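Local coordinates for geranyltranstransferase (Legionella pneumophila subsp. pneumophila, PDB 3LOM), which probably catalyses magnesium-dependent chain elongation of allylic diphosphates with isopentenyl diphosphate, giving farnesyl or geranylgeranyl diphosphate, at residues Leu42-Phe47 and His108-Glu113; Ile31-Pro34 and Ile38-Ala41; Arg52-Leu57 and Leu81-Ser86. All blocks are in the same frame, centred on the assembly; numbering follows the deposited sequence.

From the N terminus, contact 2 closes first: the loop leaving helix 5-28 at I31-P34 meets the following helix, 36-46, only a few residues on. Contact 1 opens farther along that helix, at L42-F47, and closes at H108-E113, in series after contact 2. Its long loop encloses contact 3, which joins the start of helix 53-64 to helix 69-91. Contacts 1 and 2 touch where F111 CZ lies 3.5 Å from S40 OG, and contacts 1 and 3 where L46 CD1 lies 3.7 Å from L81 CD2. Contacts 2 and 3 do not meet (nearest atoms about 7 Å apart). They run from the dimer-facing rim to a helix start near the chain's centre, where a phosphate ion is bound.

Contact 1: Leu42-Phe47 and His108-Glu113; sequences LHYALF and HKAFDE
The phenol of Y44, whose OH is hydrogen-bonded to the carbonyl O of P105, meets A110 and F111, which come obliquely to its ring from the same side. These residues join helix 36-46 of the mainly alpha-helical isoprenoid synthase fold to the turn between helices 107-110 and 113-135. In that turn F111 is the first residue to leave helical geometry, and D112 is the N-cap of the next helix. Chi1 of 180° swings the Y44 ring away from its backbone N and out from the helix. A110 CB approaches near the hydroxyl end, 3.6 Å from Y44 CE2, and makes an off-centre CH-pi contact at 4.0 Å from the Y44 ring centroid. F111 comes in nearer the root of the side chain. The evidence for an offset edge-to-face pair is the 73° between the planes of the Y44 and F111 rings and the 5.8 Å between their centroids, with the F111 edge toward the Y44 face. K104 NZ hydrogen-bonds to Y44 O and makes a cation-pi contact with the Y44 ring. At the foot of the phenol, Y44 CB lies near the plane of the F111 ring, 3.7 Å from its CE2.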
ATOM      1  N   LEU A  42      11.289  -6.835  -8.440  1.00 36.82           N
ATOM      2  CA  LEU A  42      11.697  -5.903  -7.376  1.00 43.35           C
ATOM      3  C   LEU A  42      13.097  -5.340  -7.586  1.00 43.21           C
ATOM      4  O   LEU A  42      13.294  -4.129  -7.564  1.00 50.71           O
ATOM      5  CB  LEU A  42      11.656  -6.591  -6.008  1.00 42.68           C
ATOM      6  CG  LEU A  42      10.330  -6.643  -5.253  1.00 55.75           C
ATOM      7  CD1 LEU A  42      10.400  -7.687  -4.162  1.00 59.88           C
ATOM      8  CD2 LEU A  42      10.030  -5.287  -4.653  1.00 48.58           C
ATOM      9  N   HIS A  43      14.064  -6.234  -7.787  1.00 47.36           N
ATOM     10  CA  HIS A  43      15.457  -5.850  -7.979  1.00 36.84           C
ATOM     11  C   HIS A  43      15.681  -5.106  -9.286  1.00 33.43           C
ATOM     12  O   HIS A  43      16.502  -4.198  -9.343  1.00 43.91           O
ATOM     13  CB  HIS A  43      16.368  -7.079  -7.878  1.00 40.59           C
ATOM     14  CG  HIS A  43      16.592  -7.540  -6.472  1.00 28.83           C
ATOM     15  ND1 HIS A  43      15.871  -8.562  -5.894  1.00 34.97           N
ATOM     16  CD2 HIS A  43      17.442  -7.095  -5.517  1.00 30.82           C
ATOM     17  CE1 HIS A  43      16.276  -8.735  -4.648  1.00 35.01           C
ATOM     18  NE2 HIS A  43      17.231  -7.858  -4.394  1.00 34.25           N
ATOM     19  N   TYR A  44      14.948  -5.482 -10.331  1.00 41.50           N
ATOM     20  CA  TYR A  44      15.028  -4.779 -11.615  1.00 36.68           C
ATOM     21  C   TYR A  44      14.552  -3.331 -11.498  1.00 46.35           C
ATOM     22  O   TYR A  44      15.180  -2.402 -12.026  1.00 39.86           O
ATOM     23  CB  TYR A  44      14.217  -5.499 -12.693  1.00 32.04           C
ATOM     24  CG  TYR A  44      14.271  -4.802 -14.038  1.00 34.13           C
ATOM     25  CD1 TYR A  44      15.381  -4.944 -14.867  1.00 37.10           C
ATOM     26  CD2 TYR A  44      13.216  -3.990 -14.477  1.00 45.97           C
ATOM     27  CE1 TYR A  44      15.450  -4.303 -16.093  1.00 39.86           C
ATOM     28  CE2 TYR A  44      13.279  -3.332 -15.707  1.00 37.98           C
ATOM     29  CZ  TYR A  44      14.402  -3.500 -16.508  1.00 48.54           C
ATOM     30  OH  TYR A  44      14.489  -2.877 -17.726  1.00 42.75           O
ATOM     31  N   ALA A  45      13.430  -3.155 -10.810  1.00 45.44           N
ATOM     32  CA  ALA A  45      12.800  -1.849 -10.694  1.00 53.66           C
ATOM     33  C   ALA A  45      13.554  -0.907  -9.756  1.00 50.39           C
ATOM     34  O   ALA A  45      13.735   0.265 -10.077  1.00 46.46           O
ATOM     35  CB  ALA A  45      11.362  -2.009 -10.255  1.00 49.37           C
ATOM     36  N   LEU A  46      14.019  -1.431  -8.620  1.00 50.40           N
ATOM     37  CA  LEU A  46      14.629  -0.609  -7.566  1.00 47.56           C
ATOM     38  C   LEU A  46      16.048  -0.093  -7.800  1.00 48.29           C
ATOM     39  O   LEU A  46      16.478   0.837  -7.118  1.00 48.09           O
ATOM     40  CB  LEU A  46      14.600  -1.343  -6.224  1.00 43.48           C
ATOM     41  CG  LEU A  46      13.390  -1.124  -5.315  1.00 55.89           C
ATOM     42  CD1 LEU A  46      13.639  -1.807  -3.990  1.00 62.77           C
ATOM     43  CD2 LEU A  46      13.108   0.365  -5.103  1.00 48.04           C
ATOM     44  N   PHE A  47      16.789  -0.692  -8.728  1.00 49.79           N
ATOM     45  CA  PHE A  47      18.189  -0.312  -8.890  1.00 47.51           C
ATOM     46  C   PHE A  47      18.499   0.182 -10.284  1.00 51.83           C
ATOM     47  O   PHE A  47      18.308  -0.534 -11.268  1.00 44.70           O
ATOM     48  CB  PHE A  47      19.127  -1.445  -8.482  1.00 45.85           C
ATOM     49  CG  PHE A  47      19.030  -1.808  -7.032  1.00 39.45           C
ATOM     50  CD1 PHE A  47      18.247  -2.881  -6.623  1.00 34.37           C
ATOM     51  CD2 PHE A  47      19.706  -1.064  -6.069  1.00 35.75           C
ATOM     52  CE1 PHE A  47      18.147  -3.218  -5.270  1.00 31.74           C
ATOM     53  CE2 PHE A  47      19.615  -1.394  -4.710  1.00 34.41           C
ATOM     54  CZ  PHE A  47      18.834  -2.472  -4.315  1.00 33.58           C
ATOM     55  N   HIS A 108       6.976  -3.449 -16.991  1.00 42.49           N
ATOM     56  CA  HIS A 108       6.024  -4.283 -17.728  1.00 48.25           C
ATOM     57  C   HIS A 108       6.576  -4.731 -19.087  1.00 44.75           C
ATOM     58  O   HIS A 108       6.140  -5.744 -19.630  1.00 44.49           O
ATOM     59  CB  HIS A 108       4.664  -3.587 -17.876  1.00 43.53           C
ATOM     60  CG  HIS A 108       4.729  -2.273 -18.585  1.00 50.99           C
ATOM     61  ND1 HIS A 108       5.170  -1.118 -17.974  1.00 46.29           N
ATOM     62  CD2 HIS A 108       4.403  -1.928 -19.853  1.00 28.03           C
ATOM     63  CE1 HIS A 108       5.119  -0.121 -18.838  1.00 43.73           C
ATOM     64  NE2 HIS A 108       4.656  -0.585 -19.984  1.00 35.00           N
ATOM     65  N   LYS A 109       7.532  -3.977 -19.626  1.00 39.02           N
ATOM     66  CA  LYS A 109       8.181  -4.354 -20.882  1.00 46.38           C
ATOM     67  C   LYS A 109       9.264  -5.417 -20.662  1.00 50.69           C
ATOM     68  O   LYS A 109       9.418  -6.319 -21.483  1.00 43.80           O
ATOM     69  CB  LYS A 109       8.769  -3.131 -21.600  1.00 40.67           C
ATOM     70  CG  LYS A 109       7.748  -2.070 -22.008  1.00 54.02           C
ATOM     71  CD  LYS A 109       6.641  -2.629 -22.893  1.00 54.16           C
ATOM     72  CE  LYS A 109       7.131  -2.913 -24.304  1.00 59.08           C
ATOM     73  NZ  LYS A 109       6.073  -3.616 -25.070  1.00 60.63           N
ATOM     74  N   ALA A 110      10.006  -5.297 -19.560  1.00 45.50           N
ATOM     75  CA  ALA A 110      11.027  -6.273 -19.189  1.00 39.29           C
ATOM     76  C   ALA A 110      10.409  -7.561 -18.665  1.00 43.25           C
ATOM     77  O   ALA A 110      10.989  -8.636 -18.815  1.00 40.21           O
ATOM     78  CB  ALA A 110      11.972  -5.692 -18.158  1.00 45.52           C
ATOM     79  N   PHE A 111       9.236  -7.452 -18.049  1.00 40.16           N
ATOM     80  CA  PHE A 111       8.523  -8.621 -17.545  1.00 29.38           C
ATOM     81  C   PHE A 111       7.179  -8.683 -18.238  1.00 42.73           C
ATOM     82  O   PHE A 111       7.115  -8.892 -19.450  1.00 40.65           O
ATOM     83  CB  PHE A 111       8.397  -8.556 -16.022  1.00 36.81           C
ATOM     84  CG  PHE A 111       9.711  -8.706 -15.303  1.00 40.81           C
ATOM     85  CD1 PHE A 111      10.152  -9.961 -14.891  1.00 40.44           C
ATOM     86  CD2 PHE A 111      10.521  -7.596 -15.057  1.00 52.98           C
ATOM     87  CE1 PHE A 111      11.381 -10.106 -14.243  1.00 38.54           C
ATOM     88  CE2 PHE A 111      11.747  -7.731 -14.410  1.00 46.43           C
ATOM     89  CZ  PHE A 111      12.177  -8.988 -14.003  1.00 37.26           C
ATOM     90  N   ASP A 112       6.108  -8.495 -17.478  1.00 43.98           N
ATOM     91  CA  ASP A 112       4.778  -8.344 -18.053  1.00 47.98           C
ATOM     92  C   ASP A 112       3.973  -7.385 -17.183  1.00 43.31           C
ATOM     93  O   ASP A 112       4.428  -6.993 -16.102  1.00 47.96           O
ATOM     94  CB  ASP A 112       4.077  -9.698 -18.229  1.00 42.39           C
ATOM     95  CG  ASP A 112       4.182 -10.584 -17.006  1.00 48.34           C
ATOM     96  OD1 ASP A 112       3.874 -10.117 -15.894  1.00 46.30           O
ATOM     97  OD2 ASP A 112       4.547 -11.765 -17.165  1.00 58.06           O
ATOM     98  N   GLU A 113       2.794  -7.002 -17.655  1.00 39.93           N
ATOM     99  CA  GLU A 113       1.970  -6.038 -16.931  1.00 38.69           C
ATOM    100  C   GLU A 113       1.520  -6.543 -15.564  1.00 40.37           C
ATOM    101  O   GLU A 113       1.579  -5.784 -14.593  1.00 37.25           O
ATOM    102  CB  GLU A 113       0.772  -5.619 -17.763  1.00 34.47           C
ATOM    103  CG  GLU A 113       1.100  -4.697 -18.917  1.00 41.34           C
ATOM    104  CD  GLU A 113      -0.137  -4.336 -19.718  1.00 58.98           C
ATOM    105  OE1 GLU A 113      -1.207  -4.118 -19.101  1.00 48.58           O
ATOM    106  OE2 GLU A 113      -0.033  -4.277 -20.961  1.00 52.42           O
TER

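Contact 2: Ile31-Pro34 and Ile38-Ala41; sequences IIIP and IRSA
Two side-chain conformations bring I33 and R39 together. In I33, chi1 of -48° puts CG2 anti to the backbone N, aiming that methyl at the helix. R39 has CG wedged between its backbone N and carbonyl carbon (chi1 64°), and further bends at chi2 and chi3 fold the chain back toward the loop. The aliphatic part of R39 therefore runs alongside I33 in the opposite sense: R39 CB is 3.8 Å from I33 CG2, and R39 CD is 4.0 Å from I33 CB. That same I33 methyl also reaches I38 CG2 at 3.8 Å, bridging two consecutive helix residues.

The polar end is subtler. I33 O sits over one face of the R39 guanidinium, 2.9 Å from NH1 and 3.2 Å from CZ, but the angles at NH1 and NE are too poor for a hydrogen bond. This would at most be an electrostatic attraction, and R39 also lies at a crystal contact. On the subunit interface, I32 O accepts a bond from S158 OG of the second subunit, and I157 of that subunit packs on I33 and P34. The loop between helices 5-28 and 36-46 thus packs back on the first turns of helix 36-46, at the dimer-facing rim of this predominantly helical isoprenoid synthase.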
ATOM      1  N   ILE A  31      13.929 -10.261   3.458  1.00 65.38           N
ATOM      2  CA  ILE A  31      12.497 -10.593   3.361  1.00 61.16           C
ATOM      3  C   ILE A  31      12.284 -11.928   2.655  1.00 56.50           C
ATOM      4  O   ILE A  31      12.963 -12.231   1.669  1.00 55.50           O
ATOM      5  CB  ILE A  31      11.685  -9.537   2.565  1.00 59.15           C
ATOM      6  CG1 ILE A  31      12.244  -8.139   2.771  1.00 69.07           C
ATOM      7  CG2 ILE A  31      10.208  -9.566   2.962  1.00 64.38           C
ATOM      8  CD1 ILE A  31      12.190  -7.313   1.525  1.00 82.34           C
ATOM      9  N   ILE A  32      11.335 -12.711   3.168  1.00 49.11           N
ATOM     10  CA  ILE A  32      10.902 -13.934   2.517  1.00 49.21           C
ATOM     11  C   ILE A  32      10.057 -13.551   1.303  1.00 54.46           C
ATOM     12  O   ILE A  32       8.982 -12.977   1.442  1.00 61.24           O
ATOM     13  CB  ILE A  32      10.053 -14.830   3.459  1.00 50.96           C
ATOM     14  CG1 ILE A  32      10.569 -14.793   4.916  1.00 63.17           C
ATOM     15  CG2 ILE A  32       9.928 -16.256   2.891  1.00 52.38           C
ATOM     16  CD1 ILE A  32      11.914 -15.479   5.177  1.00 62.76           C
ATOM     17  N   ILE A  33      10.567 -13.827   0.111  1.00 49.51           N
ATOM     18  CA  ILE A  33       9.839 -13.536  -1.119  1.00 45.12           C
ATOM     19  C   ILE A  33       9.634 -14.853  -1.867  1.00 42.33           C
ATOM     20  O   ILE A  33      10.491 -15.251  -2.648  1.00 47.48           O
ATOM     21  CB  ILE A  33      10.597 -12.498  -1.997  1.00 43.99           C
ATOM     22  CG1 ILE A  33      11.047 -11.300  -1.145  1.00 38.73           C
ATOM     23  CG2 ILE A  33       9.718 -12.033  -3.167  1.00 39.19           C
ATOM     24  CD1 ILE A  33      11.964 -10.314  -1.838  1.00 38.33           C
ATOM     25  N   PRO A  34       8.508 -15.552  -1.608  1.00 45.43           N
ATOM     26  CA  PRO A  34       8.280 -16.889  -2.179  1.00 40.09           C
ATOM     27  C   PRO A  34       8.187 -16.961  -3.710  1.00 47.70           C
ATOM     28  O   PRO A  34       8.395 -18.036  -4.273  1.00 49.74           O
ATOM     29  CB  PRO A  34       6.951 -17.321  -1.544  1.00 38.21           C
ATOM     30  CG  PRO A  34       6.867 -16.525  -0.278  1.00 36.19           C
ATOM     31  CD  PRO A  34       7.441 -15.193  -0.651  1.00 34.67           C
ATOM     32  N   ILE A  38       8.682 -12.118  -8.466  1.00 45.21           N
ATOM     33  CA  ILE A  38       8.583 -10.924  -7.630  1.00 46.73           C
ATOM     34  C   ILE A  38       9.966 -10.412  -7.229  1.00 42.70           C
ATOM     35  O   ILE A  38      10.279  -9.257  -7.518  1.00 46.28           O
ATOM     36  CB  ILE A  38       7.617 -11.115  -6.431  1.00 41.21           C
ATOM     37  CG1 ILE A  38       6.194 -11.409  -6.933  1.00 47.61           C
ATOM     38  CG2 ILE A  38       7.622  -9.896  -5.500  1.00 42.16           C
ATOM     39  CD1 ILE A  38       5.588 -10.356  -7.869  1.00 35.10           C
ATOM     40  N   ARG A  39      10.804 -11.262  -6.628  1.00 48.29           N
ATOM     41  CA  ARG A  39      12.152 -10.812  -6.213  1.00 44.73           C
ATOM     42  C   ARG A  39      13.035 -10.380  -7.382  1.00 40.93           C
ATOM     43  O   ARG A  39      13.839  -9.458  -7.245  1.00 43.41           O
ATOM     44  CB  ARG A  39      12.880 -11.796  -5.272  1.00 53.63           C
ATOM     45  CG  ARG A  39      13.211 -13.150  -5.837  1.00 61.96           C
ATOM     46  CD  ARG A  39      12.501 -14.254  -5.083  1.00 70.37           C
ATOM     47  NE  ARG A  39      13.398 -15.063  -4.264  1.00 68.48           N
ATOM     48  CZ  ARG A  39      13.171 -16.332  -3.931  1.00 74.09           C
ATOM     49  NH1 ARG A  39      12.073 -16.953  -4.346  1.00 77.12           N
ATOM     50  NH2 ARG A  39      14.044 -16.987  -3.183  1.00 91.56           N
ATOM     51  N   SER A  40      12.845 -11.002  -8.543  1.00 39.52           N
ATOM     52  CA  SER A  40      13.548 -10.563  -9.740  1.00 38.85           C
ATOM     53  C   SER A  40      13.085  -9.174 -10.192  1.00 41.04           C
ATOM     54  O   SER A  40      13.910  -8.305 -10.486  1.00 51.79           O
ATOM     55  CB  SER A  40      13.407 -11.582 -10.871  1.00 39.97           C
ATOM     56  OG  SER A  40      14.075 -11.124 -12.037  1.00 55.28           O
ATOM     57  N   ALA A  41      11.774  -8.963 -10.251  1.00 44.95           N
ATOM     58  CA  ALA A  41      11.243  -7.680 -10.719  1.00 44.10           C
ATOM     59  C   ALA A  41      11.438  -6.540  -9.731  1.00 39.30           C
ATOM     60  O   ALA A  41      11.746  -5.419 -10.137  1.00 43.91           O
ATOM     61  CB  ALA A  41       9.806  -7.803 -11.126  1.00 41.25           C
TER

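Contact 3: Arg52-Leu57 and Leu81-Ser86; sequences RIRPIL and LTHCYS. With PO4 (phosphate ion), chain C.
Along L81-S86 of helix 69-91, H83 is the residue that meets R54 across the contact, while T82 just before it looks elsewhere, its OG1 bonded to A78 O. The H83 side chain extends away from its own backbone N (chi1 178°), which carries the imidazole out toward the start of helix 53-64. There the R54 guanidinium lies flat on it. The centres are 3.6 Å apart and the planes only 12° from parallel, and R54 CD adds a CH-pi contact over the same ring at 4.2 Å from its centroid. R54 NH2 and H83 NE2 are close, but their geometry is that of a stack and not of a hydrogen bond.

This stack leaves the guanidinium edge for the phosphate ion, which probably came from the crystallisation liquor: R54 NH2 donates to O4 at 2.8 Å. Two further oxygens are approached from the same segment. I53 N, at the first turn of the helix, donates to O3 at 3.0 Å and a nearly straight 162°. The bond from R52 NH1 to O2, at the edge of its guanidinium, is weak and doubtful, as R52 is modelled in two conformations. The helix start would probably reinforce this attraction for an anion.

Beyond H83, C84 packs on M123, and Y85 meets H89 edge-to-face and touches D121 of the second subunit. S86 turns back within the helix, its OG donating to H83 O at 2.9 Å, tilted somewhat from the carbonyl plane. R52-P55 form the end of the GGKRxRP motif of polyprenyl synthases. An arginine lying flat on a histidine, with its edge turned to the phosphate, is consistent with the site that, in relatives, holds the diphosphate of isopentenyl diphosphate.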
ATOM      1  N   ARG A  52      18.776   9.111  -6.791  1.00 73.76           N
ATOM      2  CA  ARG A  52      17.365   9.230  -6.428  0.50 72.23           C
ATOM      3  C   ARG A  52      17.208  10.363  -5.405  1.00 72.02           C
ATOM      4  O   ARG A  52      17.702  10.261  -4.276  1.00 69.37           O
ATOM      5  CB  ARG A  52      16.844   7.916  -5.830  0.50 75.82           C
ATOM      6  CG  ARG A  52      17.606   6.643  -6.228  0.50 78.46           C
ATOM      7  CD  ARG A  52      16.964   5.908  -7.402  0.50 73.07           C
ATOM      8  NE  ARG A  52      17.580   6.239  -8.684  0.50 68.69           N
ATOM      9  CZ  ARG A  52      17.020   7.017  -9.602  0.50 65.12           C
ATOM     10  NH1 ARG A  52      15.821   7.545  -9.384  0.50 58.38           N
ATOM     11  NH2 ARG A  52      17.655   7.262 -10.740  0.50 53.72           N
ATOM     12  N   ILE A  53      16.520  11.435  -5.804  1.00 64.11           N
ATOM     13  CA  ILE A  53      16.434  12.675  -5.010  1.00 60.63           C
ATOM     14  C   ILE A  53      15.788  12.581  -3.611  1.00 57.38           C
ATOM     15  O   ILE A  53      16.299  13.177  -2.659  1.00 58.60           O
ATOM     16  CB  ILE A  53      15.877  13.882  -5.861  1.00 63.46           C
ATOM     17  CG1 ILE A  53      16.117  15.227  -5.164  1.00 68.42           C
ATOM     18  CG2 ILE A  53      14.404  13.691  -6.243  1.00 58.37           C
ATOM     19  CD1 ILE A  53      17.584  15.574  -4.979  1.00 77.97           C
ATOM     20  N   ARG A  54      14.708  11.811  -3.477  1.00 54.76           N
ATOM     21  CA  ARG A  54      14.002  11.691  -2.191  1.00 54.38           C
ATOM     22  C   ARG A  54      14.822  11.126  -1.005  1.00 59.84           C
ATOM     23  O   ARG A  54      14.779  11.723   0.076  1.00 63.46           O
ATOM     24  CB  ARG A  54      12.642  10.986  -2.346  1.00 47.59           C
ATOM     25  CG  ARG A  54      11.604  11.823  -3.074  1.00 55.67           C
ATOM     26  CD  ARG A  54      10.632  10.959  -3.862  1.00 46.83           C
ATOM     27  NE  ARG A  54       9.795  11.750  -4.766  1.00 50.36           N
ATOM     28  CZ  ARG A  54      10.137  12.107  -6.003  1.00 48.55           C
ATOM     29  NH1 ARG A  54       9.299  12.828  -6.743  1.00 47.51           N
ATOM     30  NH2 ARG A  54      11.312  11.751  -6.508  1.00 59.29           N
ATOM     31  N   PRO A  55      15.566   9.998  -1.188  1.00 59.61           N
ATOM     32  CA  PRO A  55      16.432   9.548  -0.088  1.00 56.94           C
ATOM     33  C   PRO A  55      17.503  10.542   0.341  1.00 49.43           C
ATOM     34  O   PRO A  55      17.768  10.662   1.529  1.00 59.59           O
ATOM     35  CB  PRO A  55      17.113   8.306  -0.667  1.00 59.23           C
ATOM     36  CG  PRO A  55      16.155   7.778  -1.583  1.00 54.01           C
ATOM     37  CD  PRO A  55      15.501   8.963  -2.237  1.00 59.29           C
ATOM     38  N   ILE A  56      18.104  11.234  -0.623  1.00 50.36           N
ATOM     39  CA  ILE A  56      19.117  12.250  -0.354  1.00 52.96           C
ATOM     40  C   ILE A  56      18.556  13.389   0.506  1.00 57.42           C
ATOM     41  O   ILE A  56      19.186  13.796   1.488  1.00 68.21           O
ATOM     42  CB  ILE A  56      19.720  12.818  -1.665  1.00 54.48           C
ATOM     43  CG1 ILE A  56      20.321  11.689  -2.512  1.00 54.54           C
ATOM     44  CG2 ILE A  56      20.784  13.876  -1.357  1.00 54.45           C
ATOM     45  CD1 ILE A  56      20.588  12.065  -3.969  1.00 55.04           C
ATOM     46  N   LEU A  57      17.365  13.870   0.145  1.00 58.22           N
ATOM     47  CA  LEU A  57      16.681  14.928   0.897  1.00 52.29           C
ATOM     48  C   LEU A  57      16.400  14.500   2.325  1.00 54.83           C
ATOM     49  O   LEU A  57      16.590  15.286   3.244  1.00 62.30           O
ATOM     50  CB  LEU A  57      15.379  15.348   0.208  1.00 54.06           C
ATOM     51  CG  LEU A  57      15.504  16.053  -1.142  1.00 52.17           C
ATOM     52  CD1 LEU A  57      14.162  16.053  -1.863  1.00 54.97           C
ATOM     53  CD2 LEU A  57      16.061  17.468  -0.996  1.00 46.02           C
ATOM     54  N   LEU A  81      10.788   3.220  -1.956  1.00 38.82           N
ATOM     55  CA  LEU A  81       9.861   2.125  -2.249  1.00 40.96           C
ATOM     56  C   LEU A  81       8.485   2.642  -2.678  1.00 45.30           C
ATOM     57  O   LEU A  81       7.926   2.154  -3.670  1.00 46.52           O
ATOM     58  CB  LEU A  81       9.727   1.171  -1.052  1.00 42.11           C
ATOM     59  CG  LEU A  81      10.838   0.144  -0.803  1.00 43.58           C
ATOM     60  CD1 LEU A  81      10.752  -0.390   0.614  1.00 36.27           C
ATOM     61  CD2 LEU A  81      10.765  -0.995  -1.802  1.00 48.84           C
ATOM     62  N   THR A  82       7.962   3.635  -1.947  1.00 43.39           N
ATOM     63  CA  THR A  82       6.686   4.289  -2.303  1.00 37.95           C
ATOM     64  C   THR A  82       6.793   4.997  -3.657  1.00 29.82           C
ATOM     65  O   THR A  82       5.985   4.749  -4.543  1.00 35.11           O
ATOM     66  CB  THR A  82       6.176   5.265  -1.199  1.00 38.77           C
ATOM     67  OG1 THR A  82       6.050   4.565   0.049  1.00 41.74           O
ATOM     68  CG2 THR A  82       4.806   5.845  -1.577  1.00 48.68           C
ATOM     69  N   HIS A  83       7.815   5.831  -3.829  1.00 31.66           N
ATOM     70  CA  HIS A  83       8.047   6.518  -5.104  1.00 29.68           C
ATOM     71  C   HIS A  83       8.154   5.535  -6.266  1.00 40.83           C
ATOM     72  O   HIS A  83       7.509   5.731  -7.299  1.00 47.19           O
ATOM     73  CB  HIS A  83       9.302   7.391  -5.022  1.00 37.17           C
ATOM     74  CG  HIS A  83       9.637   8.105  -6.298  1.00 36.41           C
ATOM     75  ND1 HIS A  83       8.738   8.914  -6.959  1.00 43.07           N
ATOM     76  CD2 HIS A  83      10.782   8.149  -7.018  1.00 40.44           C
ATOM     77  CE1 HIS A  83       9.312   9.420  -8.037  1.00 42.50           C
ATOM     78  NE2 HIS A  83      10.554   8.971  -8.097  1.00 48.16           N
ATOM     79  N   CYS A  84       8.932   4.466  -6.071  1.00 41.60           N
ATOM     80  CA  CYS A  84       9.176   3.470  -7.116  1.00 31.57           C
ATOM     81  C   CYS A  84       7.914   2.726  -7.520  1.00 25.53           C
ATOM     82  O   CYS A  84       7.656   2.584  -8.717  1.00 35.71           O
ATOM     83  CB  CYS A  84      10.282   2.475  -6.718  1.00 40.96           C
ATOM     84  SG  CYS A  84      10.787   1.360  -8.057  1.00 46.38           S
ATOM     85  N   TYR A  85       7.132   2.264  -6.539  1.00 30.86           N
ATOM     86  CA  TYR A  85       5.819   1.658  -6.821  1.00 36.22           C
ATOM     87  C   TYR A  85       4.963   2.549  -7.726  1.00 38.73           C
ATOM     88  O   TYR A  85       4.418   2.078  -8.732  1.00 43.34           O
ATOM     89  CB  TYR A  85       5.074   1.268  -5.525  1.00 40.57           C
ATOM     90  CG  TYR A  85       3.697   1.903  -5.323  1.00 46.40           C
ATOM     91  CD1 TYR A  85       2.597   1.555  -6.119  1.00 43.82           C
ATOM     92  CD2 TYR A  85       3.503   2.854  -4.324  1.00 47.21           C
ATOM     93  CE1 TYR A  85       1.359   2.158  -5.932  1.00 50.65           C
ATOM     94  CE2 TYR A  85       2.273   3.452  -4.125  1.00 40.34           C
ATOM     95  CZ  TYR A  85       1.206   3.100  -4.925  1.00 38.30           C
ATOM     96  OH  TYR A  85      -0.012   3.703  -4.716  1.00 49.14           O
ATOM     97  N   SER A  86       4.871   3.834  -7.393  1.00 39.90           N
ATOM     98  CA  SER A  86       4.042   4.732  -8.182  1.00 39.03           C
ATOM     99  C   SER A  86       4.552   4.880  -9.608  1.00 39.41           C
ATOM    100  O   SER A  86       3.748   4.915 -10.530  1.00 45.49           O
ATOM    101  CB  SER A  86       3.869   6.090  -7.501  1.00 37.31           C
ATOM    102  OG  SER A  86       4.968   6.954  -7.715  1.00 43.06           O
TER
HETATM  103  P   PO4 C   2      13.888  10.904  -9.373  0.50 62.68           P
HETATM  104  O1  PO4 C   2      14.541  11.726 -10.456  0.50 53.85           O
HETATM  105  O2  PO4 C   2      13.632   9.504  -9.889  0.50 66.58           O
HETATM  106  O3  PO4 C   2      14.795  10.840  -8.166  0.50 40.51           O
HETATM  107  O4  PO4 C   2      12.581  11.560  -8.995  0.50 63.88           O